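Local coordinates for protein rusticyanin (Thiobacillus ferrooxidans, PDB 2CAL) that carries electrons from cytochrome c552 to the A-type oxidase through a single bound copper ion in the periplasm, at residues L63-P66 with A67-V71; P112-D116 with G117-Y121. The protein carries 1 engineered substitution. One frame throughout, in Å; residues are numbered along the deposited sequence.

Contact 1. Residues L63-P66 with A67-V71; sequences LEIP and AGATV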
# COMPACT_ATOMS: atom_id res chain seq x y z
N LEU A 63 2.18 7.02 7.11
CA LEU A 63 0.74 7.23 7.29
C LEU A 63 0.39 7.41 8.75
O LEU A 63 0.71 6.50 9.55
CB LEU A 63 -0.05 6.08 6.70
CG LEU A 63 0.39 5.56 5.32
CD1 LEU A 63 -0.56 4.45 4.85
CD2 LEU A 63 0.43 6.69 4.31
N GLU A 64 -0.27 8.48 9.10
CA GLU A 64 -0.70 8.75 10.49
C GLU A 64 -2.19 8.49 10.56
O GLU A 64 -3.03 9.18 9.93
CB GLU A 64 -0.35 10.18 10.86
CG GLU A 64 1.15 10.42 10.88
CD GLU A 64 1.89 9.97 12.13
OE1 GLU A 64 1.27 9.61 13.17
OE2 GLU A 64 3.14 10.01 12.11
N ILE A 65 -2.60 7.47 11.28
CA ILE A 65 -3.96 6.98 11.38
C ILE A 65 -4.49 7.06 12.80
O ILE A 65 -3.76 6.69 13.72
CB ILE A 65 -4.06 5.53 10.83
CG1 ILE A 65 -3.75 5.57 9.31
CG2 ILE A 65 -5.37 4.83 11.15
CD1 ILE A 65 -3.65 4.17 8.75
N PRO A 66 -5.69 7.56 13.04
CA PRO A 66 -6.18 7.65 14.43
C PRO A 66 -6.53 6.27 14.94
O PRO A 66 -7.17 5.46 14.30
CB PRO A 66 -7.44 8.51 14.36
CG PRO A 66 -7.69 8.79 12.93
CD PRO A 66 -6.69 8.07 12.09
N ALA A 67 -6.12 6.02 16.19
CA ALA A 67 -6.56 4.82 16.89
C ALA A 67 -8.06 4.73 16.91
O ALA A 67 -8.81 5.69 17.09
CB ALA A 67 -5.97 4.83 18.29
N GLY A 68 -8.59 3.54 16.67
CA GLY A 68 -9.99 3.25 16.60
C GLY A 68 -10.64 3.44 15.24
O GLY A 68 -11.80 2.99 15.08
N ALA A 69 -9.98 4.01 14.26
CA ALA A 69 -10.56 4.17 12.93
C ALA A 69 -10.60 2.84 12.19
O ALA A 69 -9.72 1.97 12.33
CB ALA A 69 -9.74 5.15 12.11
N THR A 70 -11.63 2.69 11.37
CA THR A 70 -11.65 1.68 10.32
C THR A 70 -10.79 2.15 9.14
O THR A 70 -10.96 3.27 8.71
CB THR A 70 -13.07 1.41 9.84
OG1 THR A 70 -13.84 0.95 10.98
CG2 THR A 70 -13.13 0.34 8.77
N VAL A 71 -9.89 1.30 8.67
CA VAL A 71 -8.98 1.67 7.60
C VAL A 71 -9.39 0.83 6.37
O VAL A 71 -9.28 -0.39 6.37
CB VAL A 71 -7.50 1.45 7.95
CG1 VAL A 71 -6.60 1.98 6.81
CG2 VAL A 71 -7.11 2.10 9.27
O HOH W 1 -7.43 2.48 13.20
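P66 and A69 face each other across a type II beta turn, P66-A67-G68-A69, which carries the chain from strand 62-65 of one sheet of the cupredoxin beta-sandwich to strand 70-77 of the other. One backbone hydrogen bond closes it, A69 N to P66 O at 3.2 Å, nearly straight at the hydrogen (162°), although the donor stands above the carbonyl plane. G68 takes the third position with positive phi (87°), where a beta carbon would press on the carbonyl oxygen of A67. A water lies between P66 O and A69 O, but acceptors around it outnumber its protons and its distance to A69 O is unusually short, so its sharing stays open. The A69 methyl packs beside the proline ring, CB lying 4.2 Å from P66 CD. Deeper in, I65 and V71 reach toward each other tip to tip from the two sheets. I65 has CG1 beside its backbone N (chi1 -65°) and CG2 anti to it; V71 places CG2 anti to its carbonyl carbon, setting these methyls against each other. W126 of strand 119-126 touches both side chains, while I151 lies against I65 and V37 and V39 against V71, so the pair belongs to the hydrophobic interior between the sheets. The closest approach of the two side chains is I65 CG2 to V71 CG2, 3.7 Å, with I65 CD1 4.1 Å from the same V71 methyl.

Contact 2. Residues P112-D116 with G117-Y121; sequences PVPKD and GKFGY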
# COMPACT_ATOMS: atom_id res chain seq x y z
N PRO A 112 -2.09 -9.41 -9.69
CA PRO A 112 -1.95 -9.67 -11.12
C PRO A 112 -0.97 -8.67 -11.72
O PRO A 112 -0.93 -7.47 -11.39
CB PRO A 112 -3.37 -9.41 -11.71
CG PRO A 112 -4.32 -9.47 -10.53
CD PRO A 112 -3.49 -9.08 -9.34
N VAL A 113 -0.19 -9.15 -12.70
CA VAL A 113 0.67 -8.26 -13.47
C VAL A 113 -0.22 -7.45 -14.40
O VAL A 113 -1.24 -7.98 -14.90
CB VAL A 113 1.71 -9.10 -14.23
CG1 VAL A 113 2.42 -10.06 -13.24
CG2 VAL A 113 1.16 -9.90 -15.39
N PRO A 114 0.11 -6.21 -14.71
CA PRO A 114 -0.73 -5.44 -15.68
C PRO A 114 -0.87 -6.19 -17.00
O PRO A 114 0.13 -6.79 -17.48
CB PRO A 114 0.01 -4.14 -15.81
CG PRO A 114 0.67 -3.97 -14.49
CD PRO A 114 1.15 -5.35 -14.13
N LYS A 115 -2.03 -6.21 -17.60
CA LYS A 115 -2.32 -6.95 -18.83
C LYS A 115 -3.52 -6.36 -19.53
O LYS A 115 -4.41 -5.82 -18.92
CB LYS A 115 -2.63 -8.42 -18.50
CG LYS A 115 -2.91 -9.24 -19.71
CD LYS A 115 -3.40 -10.62 -19.29
CE LYS A 115 -4.55 -10.52 -18.28
NZ LYS A 115 -5.42 -11.73 -18.42
N ASP A 116 -3.52 -6.48 -20.85
CA ASP A 116 -4.71 -6.16 -21.66
C ASP A 116 -5.11 -4.69 -21.57
O ASP A 116 -6.26 -4.39 -21.85
CB ASP A 116 -5.91 -7.00 -21.20
CG ASP A 116 -5.70 -8.50 -21.43
OD1 ASP A 116 -4.84 -8.90 -22.24
OD2 ASP A 116 -6.43 -9.32 -20.81
N GLY A 117 -4.16 -3.83 -21.21
CA GLY A 117 -4.41 -2.41 -21.06
C GLY A 117 -4.99 -2.01 -19.71
O GLY A 117 -5.42 -0.88 -19.58
N LYS A 118 -5.02 -2.92 -18.75
CA LYS A 118 -5.66 -2.77 -17.44
C LYS A 118 -4.70 -3.15 -16.30
O LYS A 118 -3.59 -3.69 -16.54
CB LYS A 118 -6.95 -3.60 -17.41
CG LYS A 118 -7.95 -2.88 -18.36
CD LYS A 118 -9.23 -3.68 -18.34
CE LYS A 118 -9.00 -5.07 -18.97
NZ LYS A 118 -10.40 -5.58 -19.28
N PHE A 119 -5.12 -2.84 -15.09
CA PHE A 119 -4.35 -2.94 -13.88
C PHE A 119 -5.16 -3.64 -12.82
O PHE A 119 -6.34 -3.30 -12.61
CB PHE A 119 -3.92 -1.53 -13.41
CG PHE A 119 -3.14 -0.77 -14.46
CD1 PHE A 119 -3.84 0.09 -15.30
CD2 PHE A 119 -1.79 -0.99 -14.64
CE1 PHE A 119 -3.14 0.73 -16.32
CE2 PHE A 119 -1.10 -0.31 -15.62
CZ PHE A 119 -1.78 0.56 -16.46
N GLY A 120 -4.55 -4.57 -12.12
CA GLY A 120 -5.25 -5.23 -11.01
C GLY A 120 -5.27 -4.38 -9.76
O GLY A 120 -4.34 -3.65 -9.42
N TYR A 121 -6.39 -4.50 -9.02
CA TYR A 121 -6.52 -3.80 -7.74
C TYR A 121 -7.44 -4.65 -6.84
O TYR A 121 -8.19 -5.52 -7.25
CB TYR A 121 -7.03 -2.37 -7.92
CG TYR A 121 -8.51 -2.31 -8.23
CD1 TYR A 121 -9.00 -2.49 -9.52
CD2 TYR A 121 -9.42 -2.04 -7.22
CE1 TYR A 121 -10.36 -2.41 -9.79
CE2 TYR A 121 -10.77 -1.97 -7.49
CZ TYR A 121 -11.25 -2.16 -8.77
OH TYR A 121 -12.61 -2.07 -8.95
O HOH W 2 -1.78 -4.98 -12.41
O HOH W 3 -9.10 -8.24 -19.26
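K115 and K118 form an antiparallel hydrogen-bonded pair closed by a type I' beta turn, a tight two-residue hairpin at the start of strand 119-126 in the cupredoxin fold. Both backbone bonds of the pair are made: K115 N to K118 O at 3.1 Å, and K118 N to K115 O at 3.0 Å, the latter with its donor well above the carbonyl plane. D116 and G117 occupy the corner, both with positive phi (64° and 84°), as this turn requires. Farther from the turn the two arms separate, and a water bridges them, donating to P112 O and accepting from G120 N. P112 lies over G120 here, its CG 4.4 Å from G120 CA; the proline ring occupies the side of G120 where a side chain would start.

The main apolar touch is between P114 and F119, whose side chains cross obliquely. F119 carries CG anti to its carbonyl carbon (chi1 -57°), which brings the CD2 side of the ring back to the proline, and CD2 lies 3.8 Å from P114 CB. V14 of helix 11-18 packs on F119, while N77 and K80 touch P114, whose side chain is about 7 Å from that of the copper ligand H84.

At the exposed corner the charged groups meet at longer range. D116 forms a long salt bridge with K115, OD2 to NZ 3.5 Å. The K118 chain, bent at chi3, passes near the turn's backbone, with CE 4.0 Å from D116 O. Its ammonium group meets D116 through water: the water accepts from K118 NZ at 3.0 Å and donates to D116 OD2.

In the fold
Contact 1 closes along the chain before contact 2 opens, and both lie within the plastocyanin-like range. Their centres are 29 Å apart, on opposite sides of the chain's centre, and their nearest atoms stay about 14 Å from each other. Strands 70-77 and 119-126, antiparallel neighbours in one sheet, connect them: 67-71 leads into the first and 117-121 into the second. The 63-66 arm belongs instead to the other sheet, making contact 1 a crossing between the two halves of the sandwich. Contact 2 lies toward the copper end, with the side chain of P114 about 11 Å from the copper ion, whereas contact 1 lies away from the metal site.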